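Local atomic coordinates of cortical-lytic enzyme (PDB entry 4S3J), a protein that acts as an N-acetylglucosaminidase that helps degrade the cortex peptidoglycan of bacterial spores during germination, cleaving material that is already partly broken down. Residues V343-V357 and F370-F384. Sequence-based numbering, arbitrary orientation.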
loop_
_atom_site.group_PDB
_atom_site.type_symbol
_atom_site.label_atom_id
_atom_site.label_comp_id
_atom_site.label_asym_id
_atom_site.label_seq_id
_atom_site.Cartn_x
_atom_site.Cartn_y
_atom_site.Cartn_z
ATOM N N VAL A 343 -13.505 -3.226 3.453
ATOM C CA VAL A 343 -13.441 -2.592 4.758
ATOM C C VAL A 343 -12.077 -1.971 5.022
ATOM O O VAL A 343 -11.025 -2.527 4.683
ATOM C CB VAL A 343 -13.751 -3.611 5.892
ATOM C CG1 VAL A 343 -15.215 -4.027 5.853
ATOM C CG2 VAL A 343 -12.846 -4.827 5.799
ATOM N N SER A 344 -12.099 -0.832 5.704
ATOM C CA SER A 344 -10.884 -0.253 6.257
ATOM C C SER A 344 -10.397 -1.082 7.457
ATOM O O SER A 344 -11.138 -1.907 7.983
ATOM C CB SER A 344 -11.139 1.179 6.682
ATOM O OG SER A 344 -11.957 1.195 7.836
ATOM N N SER A 345 -9.178 -0.819 7.912
ATOM C CA SER A 345 -8.626 -1.524 9.074
ATOM C C SER A 345 -9.490 -1.223 10.289
ATOM O O SER A 345 -9.813 -2.125 11.082
ATOM C CB SER A 345 -7.164 -1.093 9.267
ATOM O OG SER A 345 -6.510 -1.815 10.314
ATOM N N VAL A 346 -9.871 0.046 10.433
ATOM C CA VAL A 346 -10.698 0.473 11.571
ATOM C C VAL A 346 -12.068 -0.195 11.503
ATOM O O VAL A 346 -12.594 -0.661 12.526
ATOM C CB VAL A 346 -10.816 2.014 11.595
ATOM C CG1 VAL A 346 -11.846 2.485 12.594
ATOM C CG2 VAL A 346 -9.443 2.643 11.872
ATOM N N ALA A 347 -12.646 -0.289 10.301
ATOM C CA ALA A 347 -13.975 -0.894 10.160
ATOM C C ALA A 347 -13.951 -2.388 10.427
ATOM O O ALA A 347 -14.909 -2.963 10.957
ATOM C CB ALA A 347 -14.537 -0.614 8.755
ATOM N N ALA A 348 -12.857 -3.034 10.046
ATOM C CA ALA A 348 -12.691 -4.460 10.286
ATOM C C ALA A 348 -12.689 -4.724 11.792
ATOM O O ALA A 348 -13.407 -5.590 12.286
ATOM C CB ALA A 348 -11.404 -4.972 9.641
ATOM N N VAL A 349 -11.889 -3.960 12.529
ATOM C CA VAL A 349 -11.856 -4.122 13.988
ATOM C C VAL A 349 -13.251 -3.859 14.548
ATOM O O VAL A 349 -13.707 -4.540 15.465
ATOM C CB VAL A 349 -10.837 -3.191 14.637
ATOM C CG1 VAL A 349 -10.890 -3.298 16.176
ATOM C CG2 VAL A 349 -9.449 -3.531 14.138
ATOM N N ALA A 350 -13.962 -2.889 13.984
ATOM C CA ALA A 350 -15.297 -2.567 14.483
ATOM C C ALA A 350 -16.282 -3.728 14.302
ATOM O O ALA A 350 -17.186 -3.917 15.131
ATOM C CB ALA A 350 -15.813 -1.306 13.800
ATOM N N LEU A 351 -16.126 -4.511 13.229
ATOM C CA LEU A 351 -16.947 -5.702 13.043
ATOM C C LEU A 351 -16.666 -6.761 14.113
ATOM O O LEU A 351 -17.582 -7.383 14.658
ATOM C CB LEU A 351 -16.713 -6.289 11.651
ATOM C CG LEU A 351 -17.303 -5.473 10.503
ATOM C CD1 LEU A 351 -16.693 -5.960 9.217
ATOM C CD2 LEU A 351 -18.839 -5.571 10.426
ATOM N N ALA A 352 -15.396 -6.992 14.410
ATOM C CA ALA A 352 -15.040 -7.981 15.440
ATOM C C ALA A 352 -15.577 -7.516 16.785
ATOM O O ALA A 352 -16.069 -8.320 17.579
ATOM C CB ALA A 352 -13.530 -8.193 15.487
ATOM N N ARG A 353 -15.510 -6.212 17.058
ATOM C CA ARG A 353 -16.074 -5.671 18.298
ATOM C C ARG A 353 -17.599 -5.893 18.371
ATOM O O ARG A 353 -18.156 -6.372 19.374
ATOM C CB ARG A 353 -15.752 -4.181 18.393
ATOM C CG ARG A 353 -16.279 -3.495 19.651
ATOM C CD ARG A 353 -15.892 -2.002 19.666
ATOM N NE ARG A 353 -14.445 -1.826 19.744
ATOM C CZ ARG A 353 -13.629 -1.409 18.791
ATOM N NH1 ARG A 353 -12.323 -1.365 19.050
ATOM N NH2 ARG A 353 -14.084 -1.012 17.619
ATOM N N LYS A 354 -18.283 -5.543 17.295
ATOM C CA LYS A 354 -19.745 -5.605 17.274
ATOM C C LYS A 354 -20.258 -7.022 17.480
ATOM O O LYS A 354 -21.247 -7.248 18.192
ATOM C CB LYS A 354 -20.281 -5.055 15.952
ATOM C CG LYS A 354 -21.781 -5.139 15.777
ATOM C CD LYS A 354 -22.184 -4.417 14.534
ATOM C CE LYS A 354 -23.685 -4.589 14.276
ATOM N NZ LYS A 354 -24.080 -4.049 12.955
ATOM N N TYR A 355 -19.600 -7.973 16.820
ATOM C CA TYR A 355 -20.054 -9.362 16.816
ATOM C C TYR A 355 -19.298 -10.258 17.821
ATOM O O TYR A 355 -19.415 -11.495 17.796
ATOM C CB TYR A 355 -19.992 -9.898 15.388
ATOM C CG TYR A 355 -20.998 -9.179 14.507
ATOM C CD1 TYR A 355 -22.365 -9.420 14.644
ATOM C CD2 TYR A 355 -20.602 -8.257 13.539
ATOM C CE1 TYR A 355 -23.290 -8.766 13.858
ATOM C CE2 TYR A 355 -21.521 -7.600 12.756
ATOM C CZ TYR A 355 -22.869 -7.857 12.918
ATOM O OH TYR A 355 -23.776 -7.198 12.123
ATOM N N ASN A 356 -18.544 -9.612 18.704
ATOM C CA ASN A 356 -17.891 -10.240 19.843
ATOM C C ASN A 356 -17.002 -11.435 19.529
ATOM O O ASN A 356 -17.085 -12.484 20.200
ATOM C CB ASN A 356 -18.953 -10.704 20.858
ATOM C CG ASN A 356 -19.865 -9.576 21.310
ATOM O OD1 ASN A 356 -19.443 -8.670 22.026
ATOM N ND2 ASN A 356 -21.125 -9.630 20.892
ATOM N N VAL A 357 -16.093 -11.259 18.583
ATOM C CA VAL A 357 -15.111 -12.273 18.275
ATOM C C VAL A 357 -13.707 -11.652 18.300
ATOM O O VAL A 357 -13.553 -10.443 18.075
ATOM C CB VAL A 357 -15.408 -12.916 16.897
ATOM C CG1 VAL A 357 -16.749 -13.655 16.946
ATOM C CG2 VAL A 357 -15.395 -11.871 15.810
ATOM N N PHE A 370 -10.802 -12.985 10.931
ATOM C CA PHE A 370 -11.758 -13.512 11.898
ATOM C C PHE A 370 -13.039 -13.931 11.200
ATOM O O PHE A 370 -13.265 -13.596 10.025
ATOM C CB PHE A 370 -12.079 -12.504 13.018
ATOM C CG PHE A 370 -12.609 -11.189 12.538
ATOM C CD1 PHE A 370 -11.738 -10.150 12.209
ATOM C CD2 PHE A 370 -13.979 -10.970 12.411
ATOM C CE1 PHE A 370 -12.211 -8.945 11.754
ATOM C CE2 PHE A 370 -14.454 -9.765 11.967
ATOM C CZ PHE A 370 -13.580 -8.752 11.631
ATOM N N ASN A 371 -13.858 -14.697 11.917
ATOM C CA ASN A 371 -15.181 -15.114 11.440
ATOM C C ASN A 371 -16.231 -14.725 12.476
ATOM O O ASN A 371 -15.959 -14.729 13.695
ATOM C CB ASN A 371 -15.252 -16.619 11.195
ATOM C CG ASN A 371 -14.340 -17.091 10.080
ATOM O OD1 ASN A 371 -13.109 -16.967 10.168
ATOM N ND2 ASN A 371 -14.930 -17.719 9.067
ATOM N N TYR A 372 -17.440 -14.417 12.013
ATOM C CA TYR A 372 -18.527 -14.055 12.915
ATOM C C TYR A 372 -19.874 -14.441 12.319
ATOM O O TYR A 372 -19.956 -14.730 11.125
ATOM C CB TYR A 372 -18.489 -12.555 13.224
ATOM C CG TYR A 372 -18.852 -11.600 12.101
ATOM C CD1 TYR A 372 -20.170 -11.200 11.897
ATOM C CD2 TYR A 372 -17.874 -11.065 11.261
ATOM C CE1 TYR A 372 -20.512 -10.295 10.874
ATOM C CE2 TYR A 372 -18.207 -10.155 10.235
ATOM C CZ TYR A 372 -19.532 -9.774 10.053
ATOM O OH TYR A 372 -19.888 -8.878 9.041
ATOM N N PHE A 373 -20.918 -14.459 13.154
ATOM C CA PHE A 373 -22.301 -14.585 12.677
ATOM C C PHE A 373 -23.032 -13.265 12.835
ATOM O O PHE A 373 -22.952 -12.640 13.900
ATOM C CB PHE A 373 -23.074 -15.671 13.433
ATOM C CG PHE A 373 -22.677 -17.053 13.075
ATOM C CD1 PHE A 373 -23.150 -17.635 11.923
ATOM C CD2 PHE A 373 -21.850 -17.790 13.905
ATOM C CE1 PHE A 373 -22.771 -18.916 11.568
ATOM C CE2 PHE A 373 -21.466 -19.066 13.551
ATOM C CZ PHE A 373 -21.935 -19.636 12.401
ATOM N N ASP A 374 -23.749 -12.832 11.798
ATOM C CA ASP A 374 -24.542 -11.622 11.931
ATOM C C ASP A 374 -25.912 -11.945 12.551
ATOM O O ASP A 374 -26.199 -13.097 12.902
ATOM C CB ASP A 374 -24.685 -10.880 10.571
ATOM C CG ASP A 374 -25.445 -11.665 9.506
ATOM O OD1 ASP A 374 -26.273 -12.536 9.838
ATOM O OD2 ASP A 374 -25.207 -11.380 8.301
ATOM N N GLU A 375 -26.729 -10.905 12.684
ATOM C CA GLU A 375 -28.028 -10.987 13.351
ATOM C C GLU A 375 -29.001 -11.922 12.625
ATOM O O GLU A 375 -29.995 -12.381 13.204
ATOM C CB GLU A 375 -28.646 -9.582 13.439
ATOM C CG GLU A 375 -27.810 -8.541 14.186
ATOM C CD GLU A 375 -26.871 -7.724 13.280
ATOM O OE1 GLU A 375 -26.344 -8.248 12.267
ATOM O OE2 GLU A 375 -26.666 -6.528 13.587
ATOM N N ASN A 376 -28.751 -12.176 11.339
ATOM C CA ASN A 376 -29.585 -13.101 10.580
ATOM C C ASN A 376 -29.019 -14.513 10.588
ATOM O O ASN A 376 -29.547 -15.392 9.909
ATOM C CB ASN A 376 -29.767 -12.647 9.127
ATOM C CG ASN A 376 -30.534 -11.345 9.010
ATOM O OD1 ASN A 376 -31.284 -10.973 9.906
ATOM N ND2 ASN A 376 -30.418 -10.698 7.862
ATOM N N GLY A 377 -27.929 -14.731 11.332
ATOM C CA GLY A 377 -27.331 -16.050 11.404
ATOM C C GLY A 377 -26.459 -16.428 10.237
ATOM O O GLY A 377 -26.196 -17.598 10.022
ATOM N N VAL A 378 -26.076 -15.448 9.434
ATOM C CA VAL A 378 -25.209 -15.715 8.294
ATOM C C VAL A 378 -23.757 -15.603 8.754
ATOM O O VAL A 378 -23.410 -14.644 9.458
ATOM C CB VAL A 378 -25.505 -14.738 7.126
ATOM C CG1 VAL A 378 -24.538 -14.945 5.978
ATOM C CG2 VAL A 378 -26.954 -14.911 6.645
ATOM N N GLN A 379 -22.919 -16.577 8.389
ATOM C CA GLN A 379 -21.492 -16.514 8.734
ATOM C C GLN A 379 -20.728 -15.593 7.784
ATOM O O GLN A 379 -20.987 -15.600 6.568
ATOM C CB GLN A 379 -20.860 -17.905 8.708
ATOM C CG GLN A 379 -19.443 -17.863 9.266
ATOM C CD GLN A 379 -18.689 -19.184 9.292
ATOM O OE1 GLN A 379 -17.498 -19.196 9.610
ATOM N NE2 GLN A 379 -19.361 -20.291 8.985
ATOM N N HIS A 380 -19.821 -14.793 8.343
ATOM C CA HIS A 380 -18.902 -13.946 7.579
ATOM C C HIS A 380 -17.451 -14.325 7.889
ATOM O O HIS A 380 -17.140 -14.770 9.004
ATOM C CB HIS A 380 -19.086 -12.475 7.931
ATOM C CG HIS A 380 -20.425 -11.894 7.581
ATOM N ND1 HIS A 380 -20.570 -10.825 6.721
ATOM C CD2 HIS A 380 -21.669 -12.175 8.041
ATOM C CE1 HIS A 380 -21.836 -10.489 6.637
ATOM N NE2 HIS A 380 -22.536 -11.295 7.432
ATOM N N GLU A 381 -16.570 -14.101 6.920
ATOM C CA GLU A 381 -15.123 -14.212 7.122
ATOM C C GLU A 381 -14.471 -12.930 6.641
ATOM O O GLU A 381 -14.757 -12.467 5.533
ATOM C CB GLU A 381 -14.550 -15.420 6.377
ATOM C CG GLU A 381 -13.098 -15.679 6.649
ATOM C CD GLU A 381 -12.667 -17.051 6.237
ATOM O OE1 GLU A 381 -13.393 -18.030 6.523
ATOM O OE2 GLU A 381 -11.596 -17.160 5.626
ATOM N N VAL A 382 -13.599 -12.374 7.470
ATOM C CA VAL A 382 -12.926 -11.129 7.184
ATOM C C VAL A 382 -11.421 -11.303 7.170
ATOM O O VAL A 382 -10.863 -11.867 8.107
ATOM C CB VAL A 382 -13.286 -10.058 8.231
ATOM C CG1 VAL A 382 -12.585 -8.757 7.919
ATOM C CG2 VAL A 382 -14.793 -9.860 8.320
ATOM N N TRP A 383 -10.768 -10.833 6.102
ATOM C CA TRP A 383 -9.303 -10.727 6.031
ATOM C C TRP A 383 -8.982 -9.250 5.828
ATOM O O TRP A 383 -9.678 -8.588 5.069
ATOM C CB TRP A 383 -8.727 -11.578 4.891
ATOM C CG TRP A 383 -8.810 -13.037 5.174
ATOM C CD1 TRP A 383 -9.883 -13.856 4.974
ATOM C CD2 TRP A 383 -7.781 -13.852 5.741
ATOM N NE1 TRP A 383 -9.585 -15.137 5.378
ATOM C CE2 TRP A 383 -8.296 -15.170 5.840
ATOM C CE3 TRP A 383 -6.469 -13.603 6.162
ATOM C CZ2 TRP A 383 -7.555 -16.218 6.390
ATOM C CZ3 TRP A 383 -5.729 -14.652 6.671
ATOM C CH2 TRP A 383 -6.270 -15.940 6.779
ATOM N N PHE A 384 -7.981 -8.724 6.532
ATOM C CA PHE A 384 -7.721 -7.293 6.440
ATOM C C PHE A 384 -6.247 -6.979 6.709
ATOM O O PHE A 384 -5.407 -7.879 6.628
ATOM C CB PHE A 384 -8.701 -6.516 7.359
ATOM C CG PHE A 384 -8.496 -6.690 8.828
ATOM C CD1 PHE A 384 -8.865 -7.871 9.484
ATOM C CD2 PHE A 384 -8.002 -5.636 9.576
ATOM C CE1 PHE A 384 -8.660 -8.001 10.876
ATOM C CE2 PHE A 384 -7.785 -5.770 10.958
ATOM C CZ PHE A 384 -8.151 -6.932 11.605
HETATM O O HOH W 1 -20.593 -13.670 16.015
#
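Tyr355 and Tyr372 lie ring on ring in an offset stack, centroids 4.4 Å apart and planes 11° from parallel, a clear example of aromatic residues joining a helix to a beta hairpin. Tyr355, where the chain leaves helical phi/psi, is sandwiched: Lys354 CG sits over its other face. At the ring's edge its hydroxyl donates to Glu375, with OH 2.8 Å from OE1 and above the carboxylate plane, the ring and carboxylate being nearly perpendicular. Lys354 NZ approaches OE2 of the same carboxylate in a long salt bridge that probably adds only modest electrostatic attraction. A water further joins Tyr355 O to Phe373 N.

Back toward the N-terminal end of the helix the packing is apolar. With CG set between the backbone N and the carbonyl carbon (chi1 69°), Phe384 turns a ring face to Ala348, whose CB lies 3.6 Å from the ring centroid. Phe370 does likewise for Ala352 CB, nearly on the ring normal, while Val382 backs its opposite face. The methyl groups of Ala348 and Ala352 each rest on a ring face, bringing these rings close against the helix.

Within this family 18 hydrolase, away from Glu220, the probable proton donor, the helix packs across the hairpin of strands 367-373 and 379-383. Strand 379-383 pairs antiparallel with strand 318-330, whose Asp328 hydrogen-bonds Tyr372 OH and His380 ND1.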